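PDB 3T8J: purine nucleosidase, (IunH-1) from Sulfolobus solfataricus, which belongs to the nucleoside hydrolase family of enzymes and holds a sodium ion beside the ends of parallel strands in its central mixed sheet. Local coordinates for residues Cys8-Asp13 against Lys45-Ala50; Leu119-Leu124 against His236-Thr241; Trp49-Glu52 against Glu57-Val60; Ile33-Ile38 against Asn65-Lys70. All coordinates share one frame; numbering follows the deposited sequence.

Interaction 1 (Cys8-Asp13 against Lys45-Ala50). With NA (sodium ion), chain B.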
loop_
_atom_site.group_PDB
_atom_site.type_symbol
_atom_site.label_atom_id
_atom_site.label_comp_id
_atom_site.label_asym_id
_atom_site.label_seq_id
_atom_site.Cartn_x
_atom_site.Cartn_y
_atom_site.Cartn_z
ATOM N N CYS A 8 5.395 -17.151 -25.106
ATOM C CA CYS A 8 5.226 -16.012 -26.026
ATOM C C CYS A 8 3.892 -15.260 -25.863
ATOM O O CYS A 8 2.814 -15.867 -25.918
ATOM C CB CYS A 8 5.263 -16.519 -27.476
ATOM S SG CYS A 8 6.800 -17.272 -27.957
ATOM N N ASP A 9 3.973 -13.925 -25.734
ATOM C CA ASP A 9 2.847 -13.005 -25.989
ATOM C C ASP A 9 3.066 -12.463 -27.398
ATOM O O ASP A 9 3.491 -11.341 -27.603
ATOM C CB ASP A 9 2.688 -11.889 -24.923
ATOM C CG ASP A 9 3.931 -10.996 -24.719
ATOM O OD1 ASP A 9 3.751 -9.819 -24.320
ATOM O OD2 ASP A 9 5.099 -11.446 -24.870
ATOM N N THR A 10 2.839 -13.344 -28.362
ATOM C CA THR A 10 3.604 -13.348 -29.617
ATOM C C THR A 10 3.543 -12.067 -30.441
ATOM O O THR A 10 2.496 -11.738 -31.004
ATOM C CB THR A 10 3.106 -14.477 -30.541
ATOM O OG1 THR A 10 2.743 -15.652 -29.778
ATOM C CG2 THR A 10 4.177 -14.818 -31.592
ATOM N N ALA A 11 4.671 -11.368 -30.519
ATOM C CA ALA A 11 4.865 -10.228 -31.412
ATOM C C ALA A 11 6.218 -10.443 -32.145
ATOM O O ALA A 11 6.798 -11.554 -32.116
ATOM C CB ALA A 11 4.827 -8.911 -30.602
ATOM N N GLU A 12 6.735 -9.418 -32.811
ATOM C CA GLU A 12 7.910 -9.575 -33.673
ATOM C C GLU A 12 9.132 -10.255 -33.027
ATOM O O GLU A 12 9.695 -11.188 -33.592
ATOM C CB GLU A 12 8.284 -8.231 -34.328
ATOM C CG GLU A 12 8.943 -7.154 -33.405
ATOM C CD GLU A 12 8.113 -6.755 -32.191
ATOM O OE1 GLU A 12 7.120 -5.999 -32.394
ATOM O OE2 GLU A 12 8.453 -7.183 -31.049
ATOM N N ASP A 13 9.492 -9.824 -31.826
ATOM C CA ASP A 13 10.726 -10.321 -31.221
ATOM C C ASP A 13 10.534 -11.732 -30.660
ATOM O O ASP A 13 11.534 -12.459 -30.466
ATOM C CB ASP A 13 11.255 -9.361 -30.139
ATOM C CG ASP A 13 12.762 -9.123 -30.237
ATOM O OD1 ASP A 13 13.307 -9.007 -31.362
ATOM O OD2 ASP A 13 13.419 -9.005 -29.191
ATOM N N LYS A 45 -2.513 -17.373 -33.149
ATOM C CA LYS A 45 -2.393 -17.497 -34.586
ATOM C C LYS A 45 -1.012 -17.099 -35.114
ATOM O O LYS A 45 -0.486 -17.738 -36.022
ATOM C CB LYS A 45 -3.502 -16.693 -35.296
ATOM C CG LYS A 45 -4.948 -17.125 -34.941
ATOM C CD LYS A 45 -5.272 -18.567 -35.223
ATOM C CE LYS A 45 -6.754 -18.913 -34.924
ATOM N NZ LYS A 45 -7.740 -18.308 -35.900
ATOM N N ASN A 46 -0.402 -16.095 -34.493
ATOM C CA ASN A 46 0.945 -15.664 -34.873
ATOM C C ASN A 46 1.955 -16.796 -34.692
ATOM O O ASN A 46 2.810 -17.020 -35.554
ATOM C CB ASN A 46 1.418 -14.463 -34.036
ATOM C CG ASN A 46 0.802 -13.133 -34.454
ATOM O OD1 ASN A 46 0.134 -13.001 -35.495
ATOM N ND2 ASN A 46 1.074 -12.105 -33.648
ATOM N N ALA A 47 1.846 -17.506 -33.581
ATOM C CA ALA A 47 2.791 -18.584 -33.321
ATOM C C ALA A 47 2.641 -19.760 -34.302
ATOM O O ALA A 47 3.619 -20.299 -34.810
ATOM C CB ALA A 47 2.650 -19.063 -31.851
ATOM N N LEU A 48 1.400 -20.155 -34.565
ATOM C CA LEU A 48 1.092 -21.212 -35.517
ATOM C C LEU A 48 1.577 -20.866 -36.923
ATOM O O LEU A 48 2.221 -21.661 -37.587
ATOM C CB LEU A 48 -0.410 -21.489 -35.527
ATOM C CG LEU A 48 -0.988 -22.116 -34.244
ATOM C CD1 LEU A 48 -2.495 -21.857 -34.189
ATOM C CD2 LEU A 48 -0.678 -23.608 -34.138
ATOM N N TRP A 49 1.277 -19.642 -37.357
ATOM C CA TRP A 49 1.760 -19.145 -38.627
ATOM C C TRP A 49 3.290 -19.136 -38.688
ATOM O O TRP A 49 3.853 -19.558 -39.684
ATOM C CB TRP A 49 1.209 -17.748 -38.901
ATOM C CG TRP A 49 1.694 -17.143 -40.185
ATOM C CD1 TRP A 49 1.134 -17.286 -41.421
ATOM C CD2 TRP A 49 2.843 -16.316 -40.358
ATOM N NE1 TRP A 49 1.857 -16.587 -42.358
ATOM C CE2 TRP A 49 2.908 -15.976 -41.738
ATOM C CE3 TRP A 49 3.808 -15.809 -39.490
ATOM C CZ2 TRP A 49 3.916 -15.194 -42.258
ATOM C CZ3 TRP A 49 4.823 -15.016 -40.017
ATOM C CH2 TRP A 49 4.859 -14.718 -41.388
ATOM N N ALA A 50 3.957 -18.672 -37.636
ATOM C CA ALA A 50 5.419 -18.640 -37.605
ATOM C C ALA A 50 6.035 -20.031 -37.806
ATOM O O ALA A 50 6.986 -20.192 -38.576
ATOM C CB ALA A 50 5.907 -18.023 -36.289
HETATM NA NA NA B . 7.247 -12.106 -25.260
HETATM O O HOH W 1 7.657 -10.106 -26.433
#
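The metal-site loop that follows strand 3-8 meets helix 40-53 through Thr10 and Asn46. The one hydrogen bond across the contact runs from Asn46 ND2 to the backbone Thr10 O (3.0 Å, N-H...O angle 156°). The oxygen lies in the amide plane of Asn46. The amide nitrogen, by contrast, stands above the carbonyl plane of Thr10, 40° out of it. The Asn46 side chain also has a polar partner in its own helix, Gln42.

Apolar packing backs this bond. The Thr10 methyl CG2 rests 3.7 Å from Asn46 CB, and the two side chains run alongside each other, pointing opposite ways. With CG2 anti to the backbone N, Thr10 OG1 sits beside that N, 4.0 Å from Ala47 CB, and is hydrogen-bonded to Glu43 O.

The loop carries the aspartate-rich N-terminal fingerprint of nucleoside hydrolases. Just before Thr10, Asp9 takes no part in the helix contact and binds the sodium ion through OD2 at 2.3 Å. Asp14, Ile121, Ser122 and a water complete the site. Asp9 OD1 is held by Asn37 N, which leaves one carboxylate oxygen on the backbone and the other on the metal. Further on, Ala11 is the N-cap of helix 12-23. Glu12 OE2 accepts Asp13 N at 2.9 Å, while Glu12 OE1 is hydrogen-bonded to His79.

Interaction 2 (Leu119-Leu124 against His236-Thr241). With NA (sodium ion), chain B.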
loop_
_atom_site.group_PDB
_atom_site.type_symbol
_atom_site.label_atom_id
_atom_site.label_comp_id
_atom_site.label_asym_id
_atom_site.label_seq_id
_atom_site.Cartn_x
_atom_site.Cartn_y
_atom_site.Cartn_z
ATOM N N LEU A 119 12.226 -20.466 -21.689
ATOM C CA LEU A 119 12.550 -19.137 -22.200
ATOM C C LEU A 119 11.324 -18.242 -21.971
ATOM O O LEU A 119 10.341 -18.280 -22.727
ATOM C CB LEU A 119 12.970 -19.238 -23.666
ATOM C CG LEU A 119 13.353 -17.942 -24.364
ATOM C CD1 LEU A 119 14.501 -17.201 -23.670
ATOM C CD2 LEU A 119 13.708 -18.213 -25.838
ATOM N N ALA A 120 11.394 -17.502 -20.858
ATOM C CA ALA A 120 10.331 -16.649 -20.350
ATOM C C ALA A 120 10.541 -15.238 -20.878
ATOM O O ALA A 120 11.059 -14.358 -20.173
ATOM C CB ALA A 120 10.335 -16.657 -18.801
ATOM N N ILE A 121 10.097 -15.023 -22.118
ATOM C CA ILE A 121 10.233 -13.716 -22.793
ATOM C C ILE A 121 8.938 -12.900 -22.784
ATOM O O ILE A 121 8.775 -11.982 -23.577
ATOM C CB ILE A 121 10.799 -13.864 -24.232
ATOM C CG1 ILE A 121 10.050 -14.919 -25.054
ATOM C CG2 ILE A 121 12.295 -14.233 -24.168
ATOM C CD1 ILE A 121 10.328 -14.856 -26.586
ATOM N N SER A 122 8.032 -13.245 -21.885
ATOM C CA SER A 122 6.677 -12.701 -21.813
ATOM C C SER A 122 6.214 -12.582 -20.365
ATOM O O SER A 122 6.926 -13.038 -19.432
ATOM C CB SER A 122 5.744 -13.644 -22.594
ATOM O OG SER A 122 6.293 -13.936 -23.892
ATOM N N PRO A 123 5.014 -12.044 -20.118
ATOM C CA PRO A 123 4.467 -12.104 -18.751
ATOM C C PRO A 123 4.476 -13.545 -18.182
ATOM O O PRO A 123 4.357 -14.507 -18.927
ATOM C CB PRO A 123 3.061 -11.527 -18.911
ATOM C CG PRO A 123 3.183 -10.602 -20.090
ATOM C CD PRO A 123 4.087 -11.349 -21.024
ATOM N N LEU A 124 4.629 -13.683 -16.866
ATOM C CA LEU A 124 4.993 -14.957 -16.257
ATOM C C LEU A 124 3.815 -15.836 -15.767
ATOM O O LEU A 124 3.978 -16.831 -15.044
ATOM C CB LEU A 124 6.007 -14.680 -15.135
ATOM C CG LEU A 124 7.396 -14.214 -15.604
ATOM C CD1 LEU A 124 8.230 -13.609 -14.439
ATOM C CD2 LEU A 124 8.208 -15.334 -16.221
ATOM N N HIS A 236 16.040 -5.164 -29.201
ATOM C CA HIS A 236 15.825 -6.612 -29.338
ATOM C C HIS A 236 15.774 -7.260 -27.938
ATOM O O HIS A 236 16.645 -8.061 -27.577
ATOM C CB HIS A 236 16.964 -7.233 -30.162
ATOM C CG HIS A 236 16.727 -7.255 -31.644
ATOM N ND1 HIS A 236 15.624 -7.854 -32.218
ATOM C CD2 HIS A 236 17.502 -6.832 -32.679
ATOM C CE1 HIS A 236 15.710 -7.767 -33.536
ATOM N NE2 HIS A 236 16.839 -7.149 -33.843
ATOM N N PRO A 237 14.754 -6.916 -27.136
ATOM C CA PRO A 237 14.720 -7.437 -25.771
ATOM C C PRO A 237 14.725 -8.964 -25.711
ATOM O O PRO A 237 15.509 -9.575 -24.946
ATOM C CB PRO A 237 13.422 -6.842 -25.187
ATOM C CG PRO A 237 12.578 -6.516 -26.371
ATOM C CD PRO A 237 13.556 -6.122 -27.463
ATOM N N ASP A 238 13.847 -9.600 -26.474
ATOM C CA ASP A 238 13.718 -11.063 -26.447
ATOM C C ASP A 238 14.835 -11.761 -27.217
ATOM O O ASP A 238 15.352 -12.787 -26.769
ATOM C CB ASP A 238 12.340 -11.463 -26.991
ATOM C CG ASP A 238 11.220 -10.737 -26.288
ATOM O OD1 ASP A 238 11.336 -10.446 -25.071
ATOM O OD2 ASP A 238 10.199 -10.416 -26.943
ATOM N N ALA A 239 15.236 -11.198 -28.350
ATOM C CA ALA A 239 16.276 -11.824 -29.148
ATOM C C ALA A 239 17.640 -11.793 -28.452
ATOM O O ALA A 239 18.419 -12.737 -28.581
ATOM C CB ALA A 239 16.337 -11.173 -30.558
ATOM N N ILE A 240 17.919 -10.732 -27.692
ATOM C CA ILE A 240 19.126 -10.695 -26.862
ATOM C C ILE A 240 19.075 -11.755 -25.759
ATOM O O ILE A 240 20.075 -12.465 -25.520
ATOM C CB ILE A 240 19.383 -9.286 -26.286
ATOM C CG1 ILE A 240 19.864 -8.340 -27.381
ATOM C CG2 ILE A 240 20.449 -9.341 -25.165
ATOM C CD1 ILE A 240 19.897 -6.834 -26.965
ATOM N N THR A 241 17.923 -11.879 -25.092
ATOM C CA THR A 241 17.755 -12.887 -24.050
ATOM C C THR A 241 18.021 -14.279 -24.629
ATOM O O THR A 241 18.737 -15.087 -24.048
ATOM C CB THR A 241 16.346 -12.831 -23.440
ATOM O OG1 THR A 241 16.119 -11.506 -22.913
ATOM C CG2 THR A 241 16.165 -13.889 -22.328
HETATM NA NA NA B . 7.247 -12.106 -25.260
HETATM O O HOH W 1 7.657 -10.106 -26.433
#
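Ile121 and Asp238 face each other beside the sodium ion, at the end of strand 116-120 and the start of helix 237-246. Metal bonds come first. The sodium is bound by Ile121 O at 2.3 Å and by Ser122 OG at 2.5 Å, with Asp9 and Asp14 as the other protein ligands. A water sits 2.4 Å from the ion and donates a hydrogen bond to Asp238 OD2 at 2.6 Å. Asp238 OD2 itself stays 3.8 Å from the metal, so this aspartate acts in the second shell.

No direct hydrogen bond joins the two segments. Asp238 OD1 and Ile121 O approach to 3.3 Å, but both are acceptors. The rest is packing. The Asp238 carboxylate lies against Ile121 CB, and Asp238 CB touches both CG2 and CD1 of Ile121. One turn on, the methyl Thr241 CG2 meets Leu119 CD1 at 3.9 Å. Within the helix, Thr241 OG1 donates to Pro237 O at 2.9 Å. This bond fits chi1 of -58°, which sets CG2 anti to the backbone N and directs that methyl at the strand. Asp13 receives His236 ND1 and Ala239 N at the helix start.

The chemistry implies an indirect hold. The sodium probably offsets the repulsion between Asp238 OD1 and Ile121 O, and the water carries the link from carboxylate to metal.

Interaction 3 (Trp49-Glu52 against Glu57-Val60)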
loop_
_atom_site.group_PDB
_atom_site.type_symbol
_atom_site.label_atom_id
_atom_site.label_comp_id
_atom_site.label_asym_id
_atom_site.label_seq_id
_atom_site.Cartn_x
_atom_site.Cartn_y
_atom_site.Cartn_z
ATOM N N TRP A 49 1.277 -19.642 -37.357
ATOM C CA TRP A 49 1.760 -19.145 -38.627
ATOM C C TRP A 49 3.290 -19.136 -38.688
ATOM O O TRP A 49 3.853 -19.558 -39.684
ATOM C CB TRP A 49 1.209 -17.748 -38.901
ATOM C CG TRP A 49 1.694 -17.143 -40.185
ATOM C CD1 TRP A 49 1.134 -17.286 -41.421
ATOM C CD2 TRP A 49 2.843 -16.316 -40.358
ATOM N NE1 TRP A 49 1.857 -16.587 -42.358
ATOM C CE2 TRP A 49 2.908 -15.976 -41.738
ATOM C CE3 TRP A 49 3.808 -15.809 -39.490
ATOM C CZ2 TRP A 49 3.916 -15.194 -42.258
ATOM C CZ3 TRP A 49 4.823 -15.016 -40.017
ATOM C CH2 TRP A 49 4.859 -14.718 -41.388
ATOM N N ALA A 50 3.957 -18.672 -37.636
ATOM C CA ALA A 50 5.419 -18.640 -37.605
ATOM C C ALA A 50 6.035 -20.031 -37.806
ATOM O O ALA A 50 6.986 -20.192 -38.576
ATOM C CB ALA A 50 5.907 -18.023 -36.289
ATOM N N LEU A 51 5.483 -21.035 -37.133
ATOM C CA LEU A 51 5.963 -22.412 -37.275
ATOM C C LEU A 51 5.806 -22.924 -38.703
ATOM O O LEU A 51 6.665 -23.653 -39.208
ATOM C CB LEU A 51 5.270 -23.341 -36.260
ATOM C CG LEU A 51 5.669 -23.120 -34.808
ATOM C CD1 LEU A 51 4.637 -23.797 -33.910
ATOM C CD2 LEU A 51 7.072 -23.663 -34.517
ATOM N N GLU A 52 4.696 -22.573 -39.354
ATOM C CA GLU A 52 4.478 -22.955 -40.762
ATOM C C GLU A 52 5.556 -22.445 -41.722
ATOM O O GLU A 52 5.901 -23.145 -42.694
ATOM C CB GLU A 52 3.081 -22.520 -41.256
ATOM C CG GLU A 52 1.948 -23.303 -40.613
ATOM C CD GLU A 52 0.551 -22.996 -41.186
ATOM O OE1 GLU A 52 0.373 -22.012 -41.952
ATOM O OE2 GLU A 52 -0.369 -23.783 -40.853
ATOM N N GLU A 57 5.950 -28.579 -36.813
ATOM C CA GLU A 57 4.639 -28.934 -36.267
ATOM C C GLU A 57 4.723 -29.019 -34.732
ATOM O O GLU A 57 4.010 -29.801 -34.087
ATOM C CB GLU A 57 4.161 -30.251 -36.882
ATOM C CG GLU A 57 3.990 -30.122 -38.380
ATOM C CD GLU A 57 3.524 -31.389 -39.084
ATOM O OE1 GLU A 57 3.007 -32.329 -38.431
ATOM O OE2 GLU A 57 3.704 -31.442 -40.324
ATOM N N ILE A 58 5.592 -28.192 -34.161
ATOM C CA ILE A 58 5.769 -28.078 -32.701
ATOM C C ILE A 58 4.428 -27.685 -32.076
ATOM O O ILE A 58 3.738 -26.821 -32.601
ATOM C CB ILE A 58 6.869 -27.055 -32.383
ATOM C CG1 ILE A 58 8.227 -27.573 -32.868
ATOM C CG2 ILE A 58 6.896 -26.719 -30.854
ATOM C CD1 ILE A 58 9.291 -26.511 -33.007
ATOM N N PRO A 59 4.021 -28.328 -30.976
ATOM C CA PRO A 59 2.719 -27.971 -30.432
ATOM C C PRO A 59 2.682 -26.581 -29.801
ATOM O O PRO A 59 3.649 -26.161 -29.138
ATOM C CB PRO A 59 2.463 -29.032 -29.374
ATOM C CG PRO A 59 3.852 -29.484 -28.960
ATOM C CD PRO A 59 4.664 -29.420 -30.206
ATOM N N VAL A 60 1.573 -25.882 -30.032
ATOM C CA VAL A 60 1.272 -24.582 -29.455
ATOM C C VAL A 60 0.134 -24.735 -28.444
ATOM O O VAL A 60 -0.968 -25.183 -28.780
ATOM C CB VAL A 60 0.878 -23.542 -30.549
ATOM C CG1 VAL A 60 0.502 -22.216 -29.926
ATOM C CG2 VAL A 60 2.053 -23.408 -31.555
#
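Leu51, near the end of helix 40-53, packs on Ile58 and Val60 of the chain that returns toward the sheet. No hydrogen bond crosses this contact; it is apolar, and the Leu51 side chain carries the helix side of it. Chi1 of -70° sets CG anti to the carbonyl carbon, and from there the two methyls, CD1 and CD2, take different partners.

Glu57 comes first. Glu57 CA lies 6.7 Å from Leu51 CA, the nearest such pair, but its CB points away from the helix. At Ile58 the chain makes its main approach. The Ile58 side chain crosses that of Leu51 at about a right angle. Leu51 CD2 meets the end of it, Ile58 CD1, at 3.9 Å and also lies 4.0 Å from Ile58 CB. The other methyl, Leu51 CD1, lies 3.4 Å from the backbone Ile58 O. At Pro59 the CB again points away from the helix. Val60 then turns back toward it. Its CG2 branch reaches Leu51 CD1 at 3.5 Å, a tight methyl-to-methyl contact. The side chains of Leu51 and Val60 run in opposite senses here, and their methyl ends meet. Leu51 CD1 thus touches both Ile58 O and Val60 CG2.

The contact closes the last part of a beta-alpha-beta crossover, in which helix 40-53 links the parallel neighbours 27-33 and 60-62. Helix 12-23 adds Leu18 against Leu51 and Leu22 against Ile58. On strand 27-33, Val28 touches Ile58 and Ile33 touches Val60.

Interaction 4 (Ile33-Ile38 against Asn65-Lys70)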
loop_
_atom_site.group_PDB
_atom_site.type_symbol
_atom_site.label_atom_id
_atom_site.label_comp_id
_atom_site.label_asym_id
_atom_site.label_seq_id
_atom_site.Cartn_x
_atom_site.Cartn_y
_atom_site.Cartn_z
ATOM N N ILE A 33 1.452 -19.858 -24.970
ATOM C CA ILE A 33 0.965 -18.495 -25.242
ATOM C C ILE A 33 0.379 -17.871 -23.994
ATOM O O ILE A 33 -0.400 -18.515 -23.286
ATOM C CB ILE A 33 -0.117 -18.497 -26.357
ATOM C CG1 ILE A 33 0.345 -19.299 -27.584
ATOM C CG2 ILE A 33 -0.477 -17.041 -26.777
ATOM C CD1 ILE A 33 1.552 -18.695 -28.304
ATOM N N VAL A 34 0.713 -16.600 -23.770
ATOM C CA VAL A 34 0.281 -15.855 -22.586
ATOM C C VAL A 34 -0.226 -14.461 -22.996
ATOM O O VAL A 34 0.239 -13.916 -24.006
ATOM C CB VAL A 34 1.431 -15.774 -21.543
ATOM C CG1 VAL A 34 2.579 -14.885 -22.046
ATOM C CG2 VAL A 34 0.920 -15.291 -20.151
ATOM N N GLU A 35 -1.098 -13.880 -22.192
ATOM C CA GLU A 35 -1.540 -12.488 -22.413
ATOM C C GLU A 35 -0.350 -11.533 -22.427
ATOM O O GLU A 35 0.669 -11.765 -21.718
ATOM C CB GLU A 35 -2.569 -12.058 -21.331
ATOM C CG GLU A 35 -1.988 -11.570 -20.007
ATOM C CD GLU A 35 -1.492 -12.664 -19.065
ATOM O OE1 GLU A 35 -1.868 -13.839 -19.249
ATOM O OE2 GLU A 35 -0.751 -12.302 -18.100
ATOM N N GLY A 36 -0.467 -10.447 -23.171
ATOM C CA GLY A 36 0.533 -9.384 -23.141
ATOM C C GLY A 36 0.400 -8.424 -24.314
ATOM O O GLY A 36 -0.519 -7.632 -24.357
ATOM N N ASN A 37 1.380 -8.461 -25.194
ATOM C CA ASN A 37 1.582 -7.436 -26.216
ATOM C C ASN A 37 0.343 -7.095 -27.045
ATOM O O ASN A 37 0.074 -5.914 -27.279
ATOM C CB ASN A 37 2.653 -7.890 -27.211
ATOM C CG ASN A 37 4.075 -7.772 -26.679
ATOM O OD1 ASN A 37 4.416 -6.845 -25.936
ATOM N ND2 ASN A 37 4.927 -8.688 -27.116
ATOM N N ILE A 38 -0.364 -8.108 -27.534
ATOM C CA ILE A 38 -1.524 -7.854 -28.426
ATOM C C ILE A 38 -2.686 -8.800 -28.090
ATOM O O ILE A 38 -2.564 -9.674 -27.224
ATOM C CB ILE A 38 -1.145 -7.975 -29.929
ATOM C CG1 ILE A 38 -0.855 -9.436 -30.291
ATOM C CG2 ILE A 38 0.013 -7.051 -30.287
ATOM C CD1 ILE A 38 -0.771 -9.698 -31.778
ATOM N N ASN A 65 -5.159 -16.011 -20.559
ATOM C CA ASN A 65 -5.495 -14.837 -21.363
ATOM C C ASN A 65 -5.742 -13.587 -20.557
ATOM O O ASN A 65 -6.202 -12.568 -21.098
ATOM C CB ASN A 65 -6.651 -15.113 -22.344
ATOM C CG ASN A 65 -7.988 -15.190 -21.680
ATOM O OD1 ASN A 65 -8.118 -15.341 -20.469
ATOM N ND2 ASN A 65 -9.047 -15.087 -22.511
ATOM N N LYS A 66 -5.373 -13.627 -19.281
ATOM C CA LYS A 66 -5.399 -12.455 -18.430
ATOM C C LYS A 66 -4.495 -12.742 -17.205
ATOM O O LYS A 66 -4.227 -13.913 -16.894
ATOM C CB LYS A 66 -6.784 -12.090 -17.981
ATOM C CG LYS A 66 -7.496 -13.078 -17.166
ATOM C CD LYS A 66 -8.951 -12.631 -16.950
ATOM C CE LYS A 66 -9.735 -13.650 -16.130
ATOM N NZ LYS A 66 -10.853 -12.953 -15.443
ATOM N N PRO A 67 -4.038 -11.670 -16.528
ATOM C CA PRO A 67 -3.202 -11.845 -15.323
ATOM C C PRO A 67 -3.967 -12.566 -14.217
ATOM O O PRO A 67 -5.193 -12.639 -14.207
ATOM C CB PRO A 67 -2.847 -10.410 -14.931
ATOM C CG PRO A 67 -3.039 -9.605 -16.178
ATOM C CD PRO A 67 -4.207 -10.242 -16.841
ATOM N N LEU A 68 -3.226 -13.108 -13.250
ATOM C CA LEU A 68 -3.882 -13.771 -12.138
ATOM C C LEU A 68 -4.918 -12.906 -11.431
ATOM O O LEU A 68 -6.011 -13.379 -11.123
ATOM C CB LEU A 68 -2.826 -14.250 -11.138
ATOM C CG LEU A 68 -1.742 -15.202 -11.622
ATOM C CD1 LEU A 68 -0.717 -15.475 -10.487
ATOM C CD2 LEU A 68 -2.307 -16.513 -12.125
ATOM N N LEU A 69 -4.562 -11.649 -11.157
ATOM C CA LEU A 69 -5.365 -10.720 -10.334
ATOM C C LEU A 69 -5.621 -9.356 -10.990
ATOM O O LEU A 69 -6.725 -8.776 -10.868
ATOM C CB LEU A 69 -4.649 -10.476 -8.992
ATOM C CG LEU A 69 -4.680 -11.582 -7.960
ATOM C CD1 LEU A 69 -3.310 -11.814 -7.362
ATOM C CD2 LEU A 69 -5.735 -11.300 -6.873
ATOM N N LYS A 70 -4.614 -8.802 -11.632
ATOM C CA LYS A 70 -4.679 -7.409 -12.034
ATOM C C LYS A 70 -5.262 -7.222 -13.425
ATOM O O LYS A 70 -5.272 -8.140 -14.227
ATOM C CB LYS A 70 -3.299 -6.795 -11.960
ATOM C CG LYS A 70 -2.864 -6.773 -10.458
ATOM C CD LYS A 70 -1.700 -5.978 -10.170
ATOM C CE LYS A 70 -1.458 -5.817 -8.668
ATOM N NZ LYS A 70 -1.570 -7.059 -7.771
#
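Glu35 reaches out of the loop after strand 27-33 and lies along the backbone of Asn65, Lys66 and Pro67. Its conformation is bent. Chi1 of 83° puts CG between the backbone N and the carbonyl carbon, and chi2 of -78° folds the chain again. Contact therefore runs the whole length of the side chain. Glu35 CB lies 3.6 Å from Asn65 C, and Glu35 CD lies 3.5 Å from Lys66 C. The two carboxylate oxygens have different surroundings. Glu35 OE1 comes to 3.3 Å from Lys66 O; both are acceptors, so no bond forms. Glu35 OE2 lies 3.7 Å from Pro67 N and 4.0 Å from Pro67 CG. This same oxygen is hydrogen-bonded to Thr125, which helps to fix the rotation of the carboxylate.

The side chains of Asn65 and Lys66 start away from Glu35, so these two residues meet it through their backbones. Lys66 is extended past CB, with chi2 and chi3 both near 180°. Its NZ is hydrogen-bonded to Tyr131 of the second subunit. Leu68 also packs on Leu132 of that subunit.

Both segments are loops at the carboxy ends of neighbouring parallel strands, 27-33 and 60-62. This is the end of the sheet where Rossmann-like alpha/beta folds usually place their sites; here the sodium is about 11 Å from the Glu35 side chain.

Interactions 1 and 2 share the sodium ion and its water, and their centres are 13 Å apart. They also join directly: Asp9 N lies 3.0 Å from Ser122 OG, a probable hydrogen bond. Segment 33-38 of interaction 4 borders the site, though its Glu35 contact stands farther from the sodium. Its Val34 N lies 3.1 Å from Cys8 O, and its Val34 CG1 packs 3.4 Å from Ser122 CB. Interaction 3 lies farther out. It shares Trp49 and Ala50 with interaction 1, and Leu48 CD2 meets Val60 CG2 at 3.8 Å. Val60 CG1 also touches Ile33 CG1 of interaction 4 at 3.7 Å. The Val60 side chain is about 13 Å from the sodium.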